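Local atomic coordinates of 4-hydroxybutyrate CoA-transferase (Porphyromonas gingivalis, PDB entry 3D3U), a protein that probably transfers coenzyme A between acyl-CoA thioesters and short carboxylates such as acetate or 4-hydroxybutyrate. Residues Y45-V56 with A69-T79; M160-L168 with V281-P291. All blocks are in the same frame, centred on the assembly; numbering follows the deposited sequence.

Contact 1: Y45-V56 with A69-T79; sequences YRQREKLENITV and APEMRSHVHPT
Y45, in the last turn of helix 38-46, lays its ring against A69 and the 3-10 segment that follows it: CE1 lies 4.2 Å from A69 CB, which sits at the ring edge, and M72 SD approaches obliquely, 5.3 Å from the ring centroid, a Met-aromatic contact. With CG anti to the backbone N (chi1 -169°), the ring reaches across to this segment. R48 follows with its chain extended from CG to NE; E71 CG lies over one face of its guanidinium and E49 OE2 over the other, an ion pair of charges alone since no N-H points at the oxygen. R48 CB also touches M72 CE. The backbone O of L51 accepts a nearly straight bond from H75 ND1 (2.8 Å, 166° at the hydrogen); L51 O lies in the imidazole plane and ND1 in the carbonyl plane, which fixes the ring's rotation and implies a proton on ND1. From I54 on, the chain runs as a parallel strand beside 76-79, the edge strand of the N-terminal Rossmann-like sheet. I54 N donates to H75 O at 3.1 Å, and I54 O receives H77 N at 3.0 Å. On one face of the sheet I54 CB meets V76 CB at 3.9 Å. T55 points to the other face, as H77 does, while its backbone bonds to T26 and V28. V56 CG1 packs on V76 CG2, on the I54 face; V56 N donates to H77 O (2.8 Å), and V56 O accepts T79 N at 2.8 Å.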
loop_
_atom_site.group_PDB
_atom_site.type_symbol
_atom_site.label_atom_id
_atom_site.label_comp_id
_atom_site.label_asym_id
_atom_site.label_seq_id
_atom_site.Cartn_x
_atom_site.Cartn_y
_atom_site.Cartn_z
ATOM N N TYR A 45 20.266 5.767 -16.605
ATOM C CA TYR A 45 20.862 4.850 -17.576
ATOM C C TYR A 45 21.736 5.553 -18.653
ATOM O O TYR A 45 22.956 5.324 -18.745
ATOM C CB TYR A 45 19.822 4.035 -18.315
ATOM C CG TYR A 45 20.448 2.944 -19.080
ATOM C CD1 TYR A 45 20.750 1.726 -18.456
ATOM C CD2 TYR A 45 20.800 3.103 -20.412
ATOM C CE1 TYR A 45 21.337 0.664 -19.138
ATOM C CE2 TYR A 45 21.426 2.065 -21.099
ATOM C CZ TYR A 45 21.702 0.826 -20.454
ATOM O OH TYR A 45 22.324 -0.251 -21.118
ATOM N N ARG A 46 21.117 6.386 -19.480
ATOM C CA ARG A 46 21.915 7.103 -20.459
ATOM C C ARG A 46 23.130 7.812 -19.876
ATOM O O ARG A 46 24.150 7.816 -20.517
ATOM C CB ARG A 46 21.079 8.140 -21.144
ATOM C CG ARG A 46 19.892 7.599 -21.813
ATOM C CD ARG A 46 19.319 8.596 -22.739
ATOM N NE ARG A 46 18.706 9.569 -21.915
ATOM C CZ ARG A 46 17.464 9.470 -21.500
ATOM N NH1 ARG A 46 16.693 8.404 -21.889
ATOM N NH2 ARG A 46 17.010 10.453 -20.663
ATOM N N GLN A 47 23.026 8.439 -18.700
ATOM C CA GLN A 47 24.103 9.230 -18.150
ATOM C C GLN A 47 25.006 8.415 -17.275
ATOM O O GLN A 47 25.778 9.018 -16.553
ATOM C CB GLN A 47 23.605 10.460 -17.373
ATOM C CG GLN A 47 22.773 11.455 -18.236
ATOM C CD GLN A 47 23.531 12.046 -19.432
ATOM O OE1 GLN A 47 24.638 12.588 -19.238
ATOM N NE2 GLN A 47 22.973 11.912 -20.683
ATOM N N ARG A 48 24.947 7.069 -17.318
ATOM C CA ARG A 48 25.728 6.219 -16.350
ATOM C C ARG A 48 27.234 6.455 -16.203
ATOM O O ARG A 48 27.841 6.278 -15.130
ATOM C CB ARG A 48 25.530 4.771 -16.611
ATOM C CG ARG A 48 26.040 4.309 -17.863
ATOM C CD ARG A 48 25.323 2.995 -18.206
ATOM N NE ARG A 48 25.901 2.178 -19.291
ATOM C CZ ARG A 48 25.362 2.023 -20.486
ATOM N NH1 ARG A 48 25.910 1.221 -21.383
ATOM N NH2 ARG A 48 24.247 2.640 -20.767
ATOM N N GLU A 49 27.814 6.929 -17.290
ATOM C CA GLU A 49 29.246 6.910 -17.488
ATOM C C GLU A 49 29.701 8.100 -16.681
ATOM O O GLU A 49 30.862 8.180 -16.340
ATOM C CB GLU A 49 29.496 7.016 -19.010
ATOM C CG GLU A 49 28.267 6.458 -19.890
ATOM C CD GLU A 49 28.604 5.169 -20.777
ATOM O OE1 GLU A 49 29.855 4.932 -21.017
ATOM O OE2 GLU A 49 27.672 4.407 -21.274
ATOM N N LYS A 50 28.775 8.993 -16.323
ATOM C CA LYS A 50 29.121 10.081 -15.437
ATOM C C LYS A 50 28.761 9.888 -13.973
ATOM O O LYS A 50 29.348 10.585 -13.140
ATOM C CB LYS A 50 28.438 11.366 -15.797
ATOM C CG LYS A 50 28.465 11.658 -17.165
ATOM C CD LYS A 50 27.798 13.031 -17.419
ATOM C CE LYS A 50 27.752 13.387 -18.921
ATOM N NZ LYS A 50 29.035 12.939 -19.569
ATOM N N LEU A 51 27.776 9.054 -13.625
ATOM C CA LEU A 51 27.498 8.935 -12.204
ATOM C C LEU A 51 28.546 8.067 -11.413
ATOM O O LEU A 51 29.035 7.003 -11.902
ATOM C CB LEU A 51 26.094 8.415 -11.950
ATOM C CG LEU A 51 24.812 8.921 -12.591
ATOM C CD1 LEU A 51 24.794 10.409 -12.591
ATOM C CD2 LEU A 51 24.869 8.382 -13.941
ATOM N N GLU A 52 28.861 8.526 -10.199
ATOM C CA GLU A 52 29.811 7.841 -9.338
ATOM C C GLU A 52 29.123 7.090 -8.208
ATOM O O GLU A 52 28.623 6.038 -8.491
ATOM C CB GLU A 52 30.836 8.788 -8.788
ATOM C CG GLU A 52 31.924 9.154 -9.760
ATOM C CD GLU A 52 33.040 8.154 -9.667
ATOM O OE1 GLU A 52 33.787 8.216 -8.643
ATOM O OE2 GLU A 52 33.153 7.297 -10.609
ATOM N N ASN A 53 29.066 7.529 -6.958
ATOM C CA ASN A 53 28.627 6.502 -5.971
ATOM C C ASN A 53 27.194 6.679 -5.550
ATOM O O ASN A 53 26.920 7.059 -4.404
ATOM C CB ASN A 53 29.501 6.390 -4.712
ATOM C CG ASN A 53 30.914 6.012 -5.035
ATOM O OD1 ASN A 53 31.108 5.024 -5.735
ATOM N ND2 ASN A 53 31.926 6.822 -4.584
ATOM N N ILE A 54 26.267 6.423 -6.449
ATOM C CA ILE A 54 24.970 6.857 -6.142
ATOM C C ILE A 54 24.216 5.702 -5.500
ATOM O O ILE A 54 24.200 4.609 -6.039
ATOM C CB ILE A 54 24.313 7.348 -7.408
ATOM C CG1 ILE A 54 25.338 8.069 -8.288
ATOM C CG2 ILE A 54 23.104 8.135 -7.069
ATOM C CD1 ILE A 54 25.607 9.424 -7.804
ATOM N N THR A 55 23.592 5.938 -4.360
ATOM C CA THR A 55 22.765 4.934 -3.735
ATOM C C THR A 55 21.332 5.264 -3.993
ATOM O O THR A 55 20.940 6.406 -3.743
ATOM C CB THR A 55 22.918 5.035 -2.225
ATOM O OG1 THR A 55 24.259 4.794 -1.915
ATOM C CG2 THR A 55 22.273 3.882 -1.540
ATOM N N VAL A 56 20.510 4.302 -4.430
ATOM C CA VAL A 56 19.073 4.636 -4.432
ATOM C C VAL A 56 18.223 3.833 -3.490
ATOM O O VAL A 56 18.440 2.637 -3.306
ATOM C CB VAL A 56 18.444 4.917 -5.846
ATOM C CG1 VAL A 56 19.014 4.008 -6.810
ATOM C CG2 VAL A 56 16.939 4.746 -5.815
ATOM N N ALA A 69 20.126 -2.768 -13.850
ATOM C CA ALA A 69 20.754 -3.187 -15.065
ATOM C C ALA A 69 22.127 -3.391 -14.521
ATOM O O ALA A 69 22.591 -2.552 -13.780
ATOM C CB ALA A 69 20.750 -2.088 -16.053
ATOM N N PRO A 70 22.721 -4.551 -14.762
ATOM C CA PRO A 70 24.086 -4.838 -14.347
ATOM C C PRO A 70 25.099 -3.747 -14.659
ATOM O O PRO A 70 26.040 -3.568 -13.877
ATOM C CB PRO A 70 24.443 -6.129 -15.118
ATOM C CG PRO A 70 23.230 -6.753 -15.488
ATOM C CD PRO A 70 22.089 -5.729 -15.369
ATOM N N GLU A 71 24.935 -3.013 -15.768
ATOM C CA GLU A 71 25.924 -1.965 -16.187
ATOM C C GLU A 71 25.888 -0.742 -15.285
ATOM O O GLU A 71 26.806 0.075 -15.259
ATOM C CB GLU A 71 25.847 -1.669 -17.676
ATOM C CG GLU A 71 24.481 -1.590 -18.294
ATOM C CD GLU A 71 23.742 -2.913 -18.603
ATOM O OE1 GLU A 71 23.737 -3.323 -19.722
ATOM O OE2 GLU A 71 23.037 -3.540 -17.808
ATOM N N MET A 72 24.839 -0.632 -14.475
ATOM C CA MET A 72 24.821 0.336 -13.377
ATOM C C MET A 72 25.842 0.056 -12.303
ATOM O O MET A 72 26.131 0.946 -11.500
ATOM C CB MET A 72 23.489 0.345 -12.719
ATOM C CG MET A 72 22.408 0.700 -13.705
ATOM S SD MET A 72 22.920 2.006 -14.788
ATOM C CE MET A 72 22.721 3.575 -13.938
ATOM N N ARG A 73 26.369 -1.173 -12.283
ATOM C CA ARG A 73 27.394 -1.546 -11.304
ATOM C C ARG A 73 28.510 -0.506 -11.232
ATOM O O ARG A 73 29.170 -0.206 -12.214
ATOM C CB ARG A 73 27.962 -2.965 -11.516
ATOM C CG ARG A 73 29.167 -3.237 -10.665
ATOM C CD ARG A 73 29.607 -4.667 -10.693
ATOM N NE ARG A 73 29.126 -5.405 -9.522
ATOM C CZ ARG A 73 28.047 -6.159 -9.532
ATOM N NH1 ARG A 73 27.339 -6.240 -10.654
ATOM N NH2 ARG A 73 27.651 -6.810 -8.436
ATOM N N SER A 74 28.700 0.001 -10.021
ATOM C CA SER A 74 29.635 1.057 -9.667
ATOM C C SER A 74 29.060 2.385 -10.018
ATOM O O SER A 74 29.670 3.389 -9.667
ATOM C CB SER A 74 30.965 0.959 -10.331
ATOM O OG SER A 74 31.016 1.801 -11.413
ATOM N N HIS A 75 27.907 2.452 -10.693
ATOM C CA HIS A 75 27.294 3.779 -10.853
ATOM C C HIS A 75 26.206 4.060 -9.900
ATOM O O HIS A 75 26.227 5.063 -9.256
ATOM C CB HIS A 75 26.897 4.042 -12.305
ATOM C CG HIS A 75 28.019 3.779 -13.274
ATOM N ND1 HIS A 75 29.077 4.647 -13.428
ATOM C CD2 HIS A 75 28.248 2.732 -14.105
ATOM C CE1 HIS A 75 29.896 4.146 -14.333
ATOM N NE2 HIS A 75 29.405 2.998 -14.771
ATOM N N VAL A 76 25.238 3.170 -9.812
ATOM C CA VAL A 76 24.223 3.300 -8.769
ATOM C C VAL A 76 23.717 1.983 -8.295
ATOM O O VAL A 76 23.294 1.151 -9.099
ATOM C CB VAL A 76 23.032 4.164 -9.154
ATOM C CG1 VAL A 76 22.898 4.273 -10.592
ATOM C CG2 VAL A 76 21.777 3.583 -8.534
ATOM N N HIS A 77 23.753 1.823 -6.978
ATOM C CA HIS A 77 23.269 0.623 -6.326
ATOM C C HIS A 77 22.031 0.882 -5.548
ATOM O O HIS A 77 21.913 1.978 -4.994
ATOM C CB HIS A 77 24.307 0.101 -5.367
ATOM C CG HIS A 77 25.571 -0.308 -6.048
ATOM N ND1 HIS A 77 25.654 -0.472 -7.426
ATOM C CD2 HIS A 77 26.800 -0.583 -5.552
ATOM C CE1 HIS A 77 26.886 -0.814 -7.743
ATOM N NE2 HIS A 77 27.589 -0.914 -6.624
ATOM N N PRO A 78 21.118 -0.103 -5.459
ATOM C CA PRO A 78 19.940 0.011 -4.551
ATOM C C PRO A 78 20.265 -0.327 -3.074
ATOM O O PRO A 78 21.133 -1.174 -2.815
ATOM C CB PRO A 78 18.988 -1.017 -5.125
ATOM C CG PRO A 78 19.966 -2.122 -5.655
ATOM C CD PRO A 78 21.143 -1.403 -6.167
ATOM N N THR A 79 19.591 0.333 -2.136
ATOM C CA THR A 79 19.704 -0.062 -0.731
ATOM C C THR A 79 18.332 -0.305 -0.251
ATOM O O THR A 79 17.316 0.190 -0.842
ATOM C CB THR A 79 20.310 0.989 0.222
ATOM O OG1 THR A 79 20.258 2.266 -0.400
ATOM C CG2 THR A 79 21.827 0.758 0.590
#

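Contact 2: M160-L168 with V281-P291; sequences MPFIGGENL and VNNNPVIECYP
A short parallel strand pairing joins the two halves of the chain: G164 and G165, a weakly bonded strand at the edge of the nine-stranded mixed sheet, run beside strand 287-289, and I163 and F162 extend the contact toward the end of helix 275-281. There P161 CB packs on N282 CB at 3.6 Å. N282, its CG anti to the backbone N (chi1 -170°), turns its amide back so that OD1 accepts F162 N at 2.8 Å; the bond is straight at the hydrogen (167°), but the donor stands above the amide plane. F162 O in turn receives N283 N, so the backbone of F162 is held through both its polar atoms. I163 wedges between helix end and strand: its CD1 meets V281 CG2 at 3.5 Å, and its CG2 touches I287 CG2 (3.5 Å) and C289 SG. The strand pairing itself rests on C289 N, which donates to G164 O at 2.8 Å, and E166 N closes weakly on C289 O. G165, with positive phi, brings its CA 3.6 Å from C289 O. E166, the centre of an inverse gamma turn, sets CB 3.7 Å from Y290 CD1, and its carboxylate OE1 comes near P291 CG. N167 lies against C289, ND2 3.3 Å from C289 CB, but its amide is held mainly by G136 O.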
loop_
_atom_site.group_PDB
_atom_site.type_symbol
_atom_site.label_atom_id
_atom_site.label_comp_id
_atom_site.label_asym_id
_atom_site.label_seq_id
_atom_site.Cartn_x
_atom_site.Cartn_y
_atom_site.Cartn_z
ATOM N N MET A 160 -0.530 12.580 -14.630
ATOM C CA MET A 160 -0.689 12.225 -13.176
ATOM C C MET A 160 -1.957 12.884 -12.677
ATOM O O MET A 160 -2.069 14.090 -12.819
ATOM C CB MET A 160 0.493 12.728 -12.302
ATOM C CG MET A 160 0.316 12.392 -10.815
ATOM S SD MET A 160 0.224 10.558 -10.479
ATOM C CE MET A 160 1.840 9.995 -10.833
ATOM N N PRO A 161 -2.907 12.138 -12.127
ATOM C CA PRO A 161 -4.114 12.709 -11.523
ATOM C C PRO A 161 -3.882 13.599 -10.300
ATOM O O PRO A 161 -2.894 13.464 -9.600
ATOM C CB PRO A 161 -4.892 11.460 -11.052
ATOM C CG PRO A 161 -3.991 10.436 -11.058
ATOM C CD PRO A 161 -2.940 10.677 -12.051
ATOM N N PHE A 162 -4.837 14.453 -10.031
ATOM C CA PHE A 162 -4.731 15.367 -8.965
ATOM C C PHE A 162 -5.675 14.881 -7.942
ATOM O O PHE A 162 -6.881 14.879 -8.189
ATOM C CB PHE A 162 -5.197 16.766 -9.411
ATOM C CG PHE A 162 -4.814 17.878 -8.437
ATOM C CD1 PHE A 162 -5.628 18.191 -7.335
ATOM C CD2 PHE A 162 -3.645 18.595 -8.610
ATOM C CE1 PHE A 162 -5.294 19.190 -6.434
ATOM C CE2 PHE A 162 -3.315 19.603 -7.702
ATOM C CZ PHE A 162 -4.155 19.883 -6.615
ATOM N N ILE A 163 -5.124 14.577 -6.774
ATOM C CA ILE A 163 -5.836 14.073 -5.619
ATOM C C ILE A 163 -5.379 14.831 -4.367
ATOM O O ILE A 163 -4.174 15.200 -4.195
ATOM C CB ILE A 163 -5.446 12.618 -5.466
ATOM C CG1 ILE A 163 -5.626 11.884 -6.782
ATOM C CG2 ILE A 163 -6.143 11.946 -4.263
ATOM C CD1 ILE A 163 -5.370 10.497 -6.562
ATOM N N GLY A 164 -6.314 14.997 -3.446
ATOM C CA GLY A 164 -6.193 16.018 -2.410
ATOM C C GLY A 164 -5.911 15.325 -1.137
ATOM O O GLY A 164 -5.350 14.248 -1.180
ATOM N N GLY A 165 -6.348 15.890 -0.019
ATOM C CA GLY A 165 -5.830 15.486 1.268
ATOM C C GLY A 165 -4.461 16.111 1.480
ATOM O O GLY A 165 -4.125 17.141 0.885
ATOM N N GLU A 166 -3.630 15.534 2.323
ATOM C CA GLU A 166 -2.332 16.174 2.607
ATOM C C GLU A 166 -1.352 15.703 1.580
ATOM O O GLU A 166 -0.319 15.126 1.943
ATOM C CB GLU A 166 -1.787 15.661 3.899
ATOM C CG GLU A 166 -1.609 16.614 5.006
ATOM C CD GLU A 166 -0.602 15.992 5.958
ATOM O OE1 GLU A 166 0.544 15.588 5.511
ATOM O OE2 GLU A 166 -0.983 15.852 7.158
ATOM N N ASN A 167 -1.666 15.962 0.310
ATOM C CA ASN A 167 -0.991 15.368 -0.810
ATOM C C ASN A 167 -0.435 16.413 -1.752
ATOM O O ASN A 167 -0.343 16.181 -2.963
ATOM C CB ASN A 167 -2.011 14.555 -1.591
ATOM C CG ASN A 167 -1.362 13.470 -2.363
ATOM O OD1 ASN A 167 -0.129 13.205 -2.181
ATOM N ND2 ASN A 167 -2.134 12.847 -3.258
ATOM N N LEU A 168 -0.083 17.589 -1.264
ATOM C CA LEU A 168 0.319 18.650 -2.194
ATOM C C LEU A 168 1.766 19.008 -1.991
ATOM O O LEU A 168 2.305 18.783 -0.905
ATOM C CB LEU A 168 -0.523 19.896 -2.001
ATOM C CG LEU A 168 -1.861 19.967 -2.708
ATOM C CD1 LEU A 168 -2.535 18.603 -2.833
ATOM C CD2 LEU A 168 -2.745 21.030 -1.996
ATOM N N VAL A 281 -10.077 8.740 -10.189
ATOM C CA VAL A 281 -9.580 9.468 -9.008
ATOM C C VAL A 281 -9.103 10.894 -9.304
ATOM O O VAL A 281 -8.981 11.774 -8.396
ATOM C CB VAL A 281 -8.554 8.654 -8.236
ATOM C CG1 VAL A 281 -9.173 7.226 -7.991
ATOM C CG2 VAL A 281 -7.141 8.674 -8.957
ATOM N N ASN A 282 -8.876 11.159 -10.581
ATOM C CA ASN A 282 -8.422 12.466 -10.896
ATOM C C ASN A 282 -9.473 13.474 -10.459
ATOM O O ASN A 282 -10.628 13.366 -10.819
ATOM C CB ASN A 282 -8.132 12.511 -12.358
ATOM C CG ASN A 282 -7.424 13.772 -12.759
ATOM O OD1 ASN A 282 -6.922 14.529 -11.934
ATOM N ND2 ASN A 282 -7.371 14.007 -14.059
ATOM N N ASN A 283 -9.061 14.408 -9.601
ATOM C CA ASN A 283 -9.860 15.616 -9.297
ATOM C C ASN A 283 -11.146 15.153 -8.735
ATOM O O ASN A 283 -12.180 15.477 -9.270
ATOM C CB ASN A 283 -10.195 16.396 -10.563
ATOM C CG ASN A 283 -9.232 17.471 -10.808
ATOM O OD1 ASN A 283 -8.977 18.288 -9.926
ATOM N ND2 ASN A 283 -8.644 17.492 -12.005
ATOM N N ASN A 284 -11.103 14.334 -7.710
ATOM C CA ASN A 284 -12.359 13.881 -7.203
ATOM C C ASN A 284 -12.379 14.160 -5.689
ATOM O O ASN A 284 -11.568 13.657 -4.933
ATOM C CB ASN A 284 -12.627 12.439 -7.690
ATOM C CG ASN A 284 -13.681 11.755 -6.931
ATOM O OD1 ASN A 284 -14.157 12.235 -5.898
ATOM N ND2 ASN A 284 -14.048 10.596 -7.405
ATOM N N PRO A 285 -13.303 15.015 -5.288
ATOM C CA PRO A 285 -13.407 15.479 -3.923
ATOM C C PRO A 285 -13.413 14.318 -2.957
ATOM O O PRO A 285 -12.954 14.404 -1.882
ATOM C CB PRO A 285 -14.826 16.111 -3.875
ATOM C CG PRO A 285 -15.090 16.551 -5.280
ATOM C CD PRO A 285 -14.393 15.545 -6.127
ATOM N N VAL A 286 -13.975 13.216 -3.319
ATOM C CA VAL A 286 -14.288 12.303 -2.249
ATOM C C VAL A 286 -13.117 11.312 -1.937
ATOM O O VAL A 286 -13.214 10.389 -1.048
ATOM C CB VAL A 286 -15.565 11.586 -2.532
ATOM C CG1 VAL A 286 -15.312 10.393 -3.468
ATOM C CG2 VAL A 286 -15.977 11.083 -1.274
ATOM N N ILE A 287 -12.029 11.526 -2.685
ATOM C CA ILE A 287 -10.821 10.753 -2.544
ATOM C C ILE A 287 -9.717 11.641 -2.074
ATOM O O ILE A 287 -9.592 12.774 -2.577
ATOM C CB ILE A 287 -10.479 10.110 -3.844
ATOM C CG1 ILE A 287 -11.083 8.697 -3.853
ATOM C CG2 ILE A 287 -8.981 9.982 -4.035
ATOM C CD1 ILE A 287 -12.019 8.395 -5.039
ATOM N N GLU A 288 -8.951 11.125 -1.093
ATOM C CA GLU A 288 -7.868 11.858 -0.481
ATOM C C GLU A 288 -6.630 11.055 -0.045
ATOM O O GLU A 288 -6.757 9.932 0.565
ATOM C CB GLU A 288 -8.419 12.617 0.686
ATOM C CG GLU A 288 -9.316 13.734 0.192
ATOM C CD GLU A 288 -9.984 14.445 1.351
ATOM O OE1 GLU A 288 -9.988 13.855 2.444
ATOM O OE2 GLU A 288 -10.486 15.590 1.186
ATOM N N CYS A 289 -5.425 11.603 -0.291
ATOM C CA CYS A 289 -4.261 10.855 0.123
ATOM C C CYS A 289 -3.629 11.389 1.334
ATOM O O CYS A 289 -3.732 12.563 1.615
ATOM C CB CYS A 289 -3.292 10.773 -1.019
ATOM S SG CYS A 289 -3.931 9.590 -2.256
ATOM N N TYR A 290 -3.020 10.503 2.086
ATOM C CA TYR A 290 -2.152 10.918 3.145
ATOM C C TYR A 290 -0.989 9.979 3.244
ATOM O O TYR A 290 -1.025 8.811 2.837
ATOM C CB TYR A 290 -2.848 10.791 4.450
ATOM C CG TYR A 290 -4.040 11.647 4.557
ATOM C CD1 TYR A 290 -4.000 12.947 5.148
ATOM C CD2 TYR A 290 -5.251 11.177 4.067
ATOM C CE1 TYR A 290 -5.155 13.738 5.214
ATOM C CE2 TYR A 290 -6.387 11.939 4.127
ATOM C CZ TYR A 290 -6.335 13.183 4.686
ATOM O OH TYR A 290 -7.542 13.776 4.641
ATOM N N PRO A 291 0.056 10.457 3.854
ATOM C CA PRO A 291 1.242 9.651 3.971
ATOM C C PRO A 291 1.013 8.489 4.937
ATOM O O PRO A 291 0.042 8.472 5.729
ATOM C CB PRO A 291 2.268 10.636 4.556
ATOM C CG PRO A 291 1.531 11.927 4.969
ATOM C CD PRO A 291 0.142 11.778 4.530
#

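The contacts lie apart, with centres about 33 Å and nearest atoms about 17 Å from one another, and contact 1 closes along the chain before contact 2 opens. Contact 1 is local, peripheral and the more exposed: 12 residues separate its segments, both in the N-terminal domain, and it finishes the edge of the six-stranded parallel sheet. Contact 2 lies nearer the centre, with half of its touching residues buried, and spans 112 residues, joining the N-terminal and C-terminal domains at the edge of the other sheet. Both pair parallel strands, but contact 1 has regular backbone bonding plus a histidine-carbonyl bond, whereas contact 2 relies on few strand bonds, an asparagine side chain and hydrophobic contacts around I163.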